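Local coordinates for protein probable WRKY transcription factor 52 (Arabidopsis thaliana, PDB 4C6S) that acts in plant immunity as a disease-resistance protein and W-box-binding transcription factor, pairing with RPS4 to recognise the bacterial effectors AvrRps4 and PopP2, at residues 18-23 with 94-99; 62-67 with 72-77. All coordinates share one frame; numbering follows the deposited sequence.

Both contacts lie in the TIR domain of RRS1, a part of the receptor that takes part in homo- and heterodimerization, and their centres are about 12 Å apart. They meet at the parallel sheet, where strands 59-65 and 92-98 are neighbours: Val94 O and Val96 O accept probable hydrogen bonds from Met62 N and Leu64 N. Contact 1 brings helix 20-30 to strand 92-98, while contact 2 packs helix 74-82 on strand 59-65. Along the chain, contact 2 is nested inside the long loop that contact 1 closes. Segment 18-23 of contact 1 also meets the second subunit, whereas no other chain of the assembly touches the segments of contact 2, which ties contact 1 to the dimer.

Contact 1. Residues 18-23 with 94-99; sequences YSFVSH and VSVLYG
Phe20 and Tyr98 lay their rings over one another as an offset stack, with centroids 4.1 Å apart and planes inclined by 17°. The stack is closest between Phe20 CD1 and Tyr98 CE1, at 3.5 Å. The overlap is lopsided: Tyr98 CD1 stands over the middle of the phenylalanine ring, whereas Phe20 CG lies above the tyrosine ring near its rim. The two side chains run past each other in opposite directions, which brings Phe20 CB over the phenol end and makes a CH-pi contact, 4.1 Å from Phe20 CB to the Tyr98 ring centroid. Both side chains have CG anti to the backbone N (chi1 177° for Phe20, -179° for Tyr98), which sends the two rings out from helix and strand toward each other. Val96, two residues back on the same side of the strand, adds a looser apolar touch, its CG1 lying 4.4 Å from Phe20 CE2 and approaching the ring obliquely.

In this TIR domain, with its parallel sheet flanked by helices, the stack fastens the first turn of helix 20-30 to the C-terminal end of strand 92-98. Leu131, Val132 and Ile135 of helix 128-143 also pack on Phe20, so a second helix shares this buried layer.

The tyrosine hydroxyl is held beyond the ring contact. Tyr98 OH hydrogen-bonds to Asp128 and accepts from a water at 2.7 Å, which in turn accepts a weak hydrogen bond from Phe20 N. Ser19 sits at the N-cap position without a capping bond from its side chain; its carbonyl receives both the amide and the hydroxyl of Ser22, and Ser22 OG donates to Ser19 O at 2.8 Å, on a lone pair. Close by, His23 stacks on His23 of the second subunit, while Ser22 OG is hydrogen-bonded to the Ser129 amide of that subunit.

Contact 2. Residues 62-67 with 72-77; sequences MVLPGN and EVWLDK. With SO4 (sulfate ion), chain D.
Met62 reaches from strand 59-65 to the far end of the Trp74 indole, its terminal methyl CE only 3.4 Å from Trp74 CZ3. From CB, which points toward the helix segment, the chain runs extended through CG to the sulfur and then bends (chi3 53°), bringing the methyl obliquely against the CZ3-CH2 side of the six-membered ring. SD is 4.0 Å from Trp74 CH2, giving a Met-aromatic contact in which the sulfur lies 5.2 Å from the centroid of that ring, 64° off its normal. CE lies almost equally far from Trp74 CZ3 and CH2, and the two side chains cross at about a right angle. Leu64 adds a second, more distant apolar touch to the same corner, CD2 to Trp74 CZ3 at 4.2 Å.

Farther along the strand, the CG corner of the Pro65 ring and the methyls of Val73 reach toward each other: Pro65 CG is 3.6 Å from Val73 CG1, and the other valine methyl is slightly more remote. Pro65 is also the centre of an inverse gamma turn, where the chain leaves the strand. Just beyond it, Asn67 N donates a nearly straight 3.1 Å bond (164°) to O4 of a sulfate, probably taken up from the crystallisation liquor.

Here the beta-alpha-beta unit of strand 59-65, helix 74-82 and strand 92-98 begins, with Val73 and Trp74 bringing the start of the helix against the strand it follows. Phe78 of that helix packs on Met62, Leu64, Pro65 and Val73, while helix 104-113 flanks the group, placing Trp107 against Leu64 and Val73 and Glu110 against Trp74.

Contact 1. Residues 18-23 with 94-99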
loop_
_atom_site.group_PDB
_atom_site.type_symbol
_atom_site.label_atom_id
_atom_site.label_comp_id
_atom_site.label_asym_id
_atom_site.label_seq_id
_atom_site.Cartn_x
_atom_site.Cartn_y
_atom_site.Cartn_z
ATOM N N TYR A 18 -2.328 5.972 -6.146
ATOM C CA TYR A 18 -1.748 4.772 -6.760
ATOM C C TYR A 18 -1.025 3.898 -5.740
ATOM O O TYR A 18 -0.438 2.869 -6.099
ATOM C CB TYR A 18 -0.803 5.162 -7.891
ATOM C CG TYR A 18 -1.514 5.798 -9.056
ATOM C CD1 TYR A 18 -2.327 5.039 -9.879
ATOM C CD2 TYR A 18 -1.410 7.163 -9.303
ATOM C CE1 TYR A 18 -2.999 5.610 -10.944
ATOM C CE2 TYR A 18 -2.077 7.746 -10.374
ATOM C CZ TYR A 18 -2.870 6.961 -11.185
ATOM O OH TYR A 18 -3.541 7.522 -12.250
ATOM N N SER A 19 -1.053 4.324 -4.484
ATOM C CA SER A 19 -0.439 3.551 -3.413
ATOM C C SER A 19 -1.534 3.020 -2.499
ATOM O O SER A 19 -2.259 2.128 -2.898
ATOM C CB SER A 19 0.638 4.366 -2.682
ATOM O OG SER A 19 0.092 5.581 -2.200
ATOM N N PHE A 20 -1.695 3.576 -1.302
ATOM C CA PHE A 20 -2.696 3.086 -0.341
ATOM C C PHE A 20 -4.102 2.871 -0.917
ATOM O O PHE A 20 -4.720 1.830 -0.690
ATOM C CB PHE A 20 -2.795 4.061 0.846
ATOM C CG PHE A 20 -3.850 3.688 1.847
ATOM C CD1 PHE A 20 -3.641 2.637 2.744
ATOM C CD2 PHE A 20 -5.049 4.388 1.900
ATOM C CE1 PHE A 20 -4.626 2.308 3.692
ATOM C CE2 PHE A 20 -6.042 4.065 2.842
ATOM C CZ PHE A 20 -5.823 3.012 3.732
ATOM N N VAL A 21 -4.615 3.855 -1.646
ATOM C CA VAL A 21 -5.979 3.764 -2.163
ATOM C C VAL A 21 -6.134 2.606 -3.149
ATOM O O VAL A 21 -7.201 1.979 -3.236
ATOM C CB VAL A 21 -6.412 5.106 -2.774
ATOM C CG1 VAL A 21 -7.701 4.977 -3.583
ATOM C CG2 VAL A 21 -6.577 6.156 -1.642
ATOM N N SER A 22 -5.068 2.292 -3.882
ATOM C CA SER A 22 -5.189 1.224 -4.881
ATOM C C SER A 22 -5.385 -0.109 -4.144
ATOM O O SER A 22 -6.103 -0.994 -4.617
ATOM C CB SER A 22 -3.984 1.179 -5.827
ATOM O OG SER A 22 -2.834 0.635 -5.204
ATOM N N HIS A 23 -4.764 -0.241 -2.980
ATOM C CA HIS A 23 -4.928 -1.463 -2.200
ATOM C C HIS A 23 -6.317 -1.521 -1.607
ATOM O O HIS A 23 -6.914 -2.598 -1.527
ATOM C CB HIS A 23 -3.880 -1.564 -1.085
ATOM C CG HIS A 23 -2.475 -1.534 -1.587
ATOM N ND1 HIS A 23 -1.905 -2.575 -2.282
ATOM C CD2 HIS A 23 -1.515 -0.577 -1.489
ATOM C CE1 HIS A 23 -0.654 -2.269 -2.589
ATOM N NE2 HIS A 23 -0.397 -1.060 -2.106
ATOM N N VAL A 94 -17.735 7.304 5.362
ATOM C CA VAL A 94 -16.697 6.752 6.225
ATOM C C VAL A 94 -15.427 7.554 5.975
ATOM O O VAL A 94 -15.087 7.825 4.820
ATOM C CB VAL A 94 -16.454 5.266 5.911
ATOM C CG1 VAL A 94 -15.324 4.711 6.779
ATOM C CG2 VAL A 94 -17.741 4.475 6.130
ATOM N N SER A 95 -14.737 7.957 7.044
ATOM C CA SER A 95 -13.569 8.824 6.893
ATOM C C SER A 95 -12.319 8.073 7.314
ATOM O O SER A 95 -12.340 7.317 8.276
ATOM C CB SER A 95 -13.711 10.084 7.750
ATOM O OG SER A 95 -14.771 10.896 7.269
ATOM N N VAL A 96 -11.230 8.293 6.587
ATOM C CA VAL A 96 -9.981 7.608 6.905
ATOM C C VAL A 96 -8.890 8.649 7.045
ATOM O O VAL A 96 -8.590 9.378 6.084
ATOM C CB VAL A 96 -9.587 6.620 5.785
ATOM C CG1 VAL A 96 -8.292 5.892 6.139
ATOM C CG2 VAL A 96 -10.715 5.592 5.535
ATOM N N LEU A 97 -8.307 8.739 8.245
ATOM C CA LEU A 97 -7.216 9.682 8.481
ATOM C C LEU A 97 -5.936 8.936 8.168
ATOM O O LEU A 97 -5.453 8.151 8.990
ATOM C CB LEU A 97 -7.202 10.176 9.929
ATOM C CG LEU A 97 -8.458 10.909 10.365
ATOM C CD1 LEU A 97 -8.345 11.375 11.824
ATOM C CD2 LEU A 97 -8.670 12.121 9.467
ATOM N N TYR A 98 -5.401 9.160 6.970
ATOM C CA TYR A 98 -4.265 8.373 6.504
ATOM C C TYR A 98 -2.978 9.190 6.503
ATOM O O TYR A 98 -2.936 10.301 5.961
ATOM C CB TYR A 98 -4.524 7.806 5.098
ATOM C CG TYR A 98 -3.351 6.978 4.636
ATOM C CD1 TYR A 98 -3.135 5.707 5.159
ATOM C CD2 TYR A 98 -2.427 7.480 3.735
ATOM C CE1 TYR A 98 -2.025 4.954 4.784
ATOM C CE2 TYR A 98 -1.327 6.734 3.349
ATOM C CZ TYR A 98 -1.141 5.468 3.872
ATOM O OH TYR A 98 -0.051 4.736 3.500
ATOM N N GLY A 99 -1.915 8.650 7.095
ATOM C CA GLY A 99 -0.627 9.314 7.034
ATOM C C GLY A 99 0.291 8.827 8.134
ATOM O O GLY A 99 -0.190 8.321 9.151
HETATM O O HOH W 1 0.617 4.974 0.893
#

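Contact 2. Residues 62-67 with 72-77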
loop_
_atom_site.group_PDB
_atom_site.type_symbol
_atom_site.label_atom_id
_atom_site.label_comp_id
_atom_site.label_asym_id
_atom_site.label_seq_id
_atom_site.Cartn_x
_atom_site.Cartn_y
_atom_site.Cartn_z
ATOM N N MET A 62 -14.017 8.728 2.390
ATOM C CA MET A 62 -13.113 9.851 2.172
ATOM C C MET A 62 -11.768 9.521 2.789
ATOM O O MET A 62 -11.666 9.381 4.007
ATOM C CB MET A 62 -13.671 11.119 2.816
ATOM C CG MET A 62 -15.000 11.544 2.189
ATOM S SD MET A 62 -15.691 13.082 2.838
ATOM C CE MET A 62 -14.319 14.158 2.644
ATOM N N VAL A 63 -10.750 9.351 1.952
ATOM C CA VAL A 63 -9.402 9.106 2.453
ATOM C C VAL A 63 -8.705 10.439 2.525
ATOM O O VAL A 63 -8.476 11.099 1.505
ATOM C CB VAL A 63 -8.624 8.159 1.548
ATOM C CG1 VAL A 63 -7.192 8.030 2.058
ATOM C CG2 VAL A 63 -9.313 6.802 1.518
ATOM N N LEU A 64 -8.402 10.863 3.747
ATOM C CA LEU A 64 -7.990 12.235 3.995
ATOM C C LEU A 64 -6.494 12.291 4.199
ATOM O O LEU A 64 -5.906 11.337 4.725
ATOM C CB LEU A 64 -8.706 12.772 5.236
ATOM C CG LEU A 64 -10.228 12.820 5.057
ATOM C CD1 LEU A 64 -10.947 12.836 6.394
ATOM C CD2 LEU A 64 -10.627 14.032 4.223
ATOM N N PRO A 65 -5.862 13.394 3.756
ATOM C CA PRO A 65 -4.415 13.572 3.942
ATOM C C PRO A 65 -4.128 13.998 5.375
ATOM O O PRO A 65 -4.008 15.186 5.684
ATOM C CB PRO A 65 -4.070 14.685 2.954
ATOM C CG PRO A 65 -5.333 15.502 2.853
ATOM C CD PRO A 65 -6.476 14.522 3.020
ATOM N N GLY A 66 -4.016 13.006 6.249
ATOM C CA GLY A 66 -3.980 13.260 7.675
ATOM C C GLY A 66 -2.752 13.971 8.186
ATOM O O GLY A 66 -2.768 14.492 9.305
ATOM N N ASN A 67 -1.686 13.995 7.388
ATOM C CA ASN A 67 -0.469 14.725 7.770
ATOM C C ASN A 67 -0.610 16.235 7.573
ATOM O O ASN A 67 0.225 17.013 8.045
ATOM C CB ASN A 67 0.719 14.221 6.950
ATOM C CG ASN A 67 1.199 12.838 7.380
ATOM O OD1 ASN A 67 0.541 12.152 8.161
ATOM N ND2 ASN A 67 2.354 12.426 6.865
ATOM N N GLU A 72 -6.376 23.744 5.656
ATOM C CA GLU A 72 -5.909 24.009 4.295
ATOM C C GLU A 72 -6.383 22.939 3.321
ATOM O O GLU A 72 -6.092 23.005 2.125
ATOM C CB GLU A 72 -4.386 24.045 4.244
ATOM C CG GLU A 72 -3.729 25.024 5.176
ATOM C CD GLU A 72 -2.235 25.062 4.966
ATOM O OE1 GLU A 72 -1.532 24.190 5.524
ATOM O OE2 GLU A 72 -1.767 25.955 4.229
ATOM N N VAL A 73 -7.096 21.949 3.840
ATOM C CA VAL A 73 -7.503 20.799 3.039
ATOM C C VAL A 73 -9.016 20.695 2.868
ATOM O O VAL A 73 -9.505 20.479 1.758
ATOM C CB VAL A 73 -6.987 19.484 3.663
ATOM C CG1 VAL A 73 -7.601 18.278 2.970
ATOM C CG2 VAL A 73 -5.467 19.436 3.592
ATOM N N TRP A 74 -9.761 20.833 3.961
ATOM C CA TRP A 74 -11.178 20.471 3.918
ATOM C C TRP A 74 -11.994 21.300 2.927
ATOM O O TRP A 74 -12.486 20.774 1.929
ATOM C CB TRP A 74 -11.852 20.533 5.300
ATOM C CG TRP A 74 -13.286 20.105 5.151
ATOM C CD1 TRP A 74 -14.380 20.911 4.922
ATOM C CD2 TRP A 74 -13.772 18.761 5.129
ATOM N NE1 TRP A 74 -15.513 20.140 4.787
ATOM C CE2 TRP A 74 -15.167 18.817 4.906
ATOM C CE3 TRP A 74 -13.165 17.514 5.291
ATOM C CZ2 TRP A 74 -15.960 17.667 4.846
ATOM C CZ3 TRP A 74 -13.950 16.382 5.237
ATOM C CH2 TRP A 74 -15.333 16.465 5.013
ATOM N N LEU A 75 -12.155 22.588 3.217
ATOM C CA LEU A 75 -12.979 23.449 2.367
ATOM C C LEU A 75 -12.468 23.440 0.932
ATOM O O LEU A 75 -13.246 23.488 -0.030
ATOM C CB LEU A 75 -12.982 24.883 2.900
ATOM C CG LEU A 75 -13.731 25.148 4.209
ATOM C CD1 LEU A 75 -13.536 26.588 4.646
ATOM C CD2 LEU A 75 -15.200 24.850 4.039
ATOM N N ASP A 76 -11.148 23.365 0.797
ATOM C CA ASP A 76 -10.505 23.450 -0.504
ATOM C C ASP A 76 -10.760 22.215 -1.371
ATOM O O ASP A 76 -10.952 22.332 -2.583
ATOM C CB ASP A 76 -9.003 23.655 -0.320
ATOM C CG ASP A 76 -8.283 23.864 -1.631
ATOM O OD1 ASP A 76 -8.847 24.535 -2.523
ATOM O OD2 ASP A 76 -7.151 23.353 -1.769
ATOM N N LYS A 77 -10.772 21.036 -0.751
ATOM C CA LYS A 77 -10.744 19.790 -1.514
ATOM C C LYS A 77 -11.845 18.793 -1.188
ATOM O O LYS A 77 -12.264 18.038 -2.059
ATOM C CB LYS A 77 -9.400 19.083 -1.320
ATOM C CG LYS A 77 -8.214 19.768 -1.959
ATOM C CD LYS A 77 -6.967 18.905 -1.847
ATOM C CE LYS A 77 -5.726 19.652 -2.321
ATOM N NZ LYS A 77 -4.537 18.740 -2.374
HETATM S S SO4 D . -0.696 11.994 3.508
HETATM O O1 SO4 D . 0.391 11.023 3.629
HETATM O O2 SO4 D . -1.697 11.420 2.604
HETATM O O3 SO4 D . -0.181 13.230 2.925
HETATM O O4 SO4 D . -1.247 12.311 4.834
#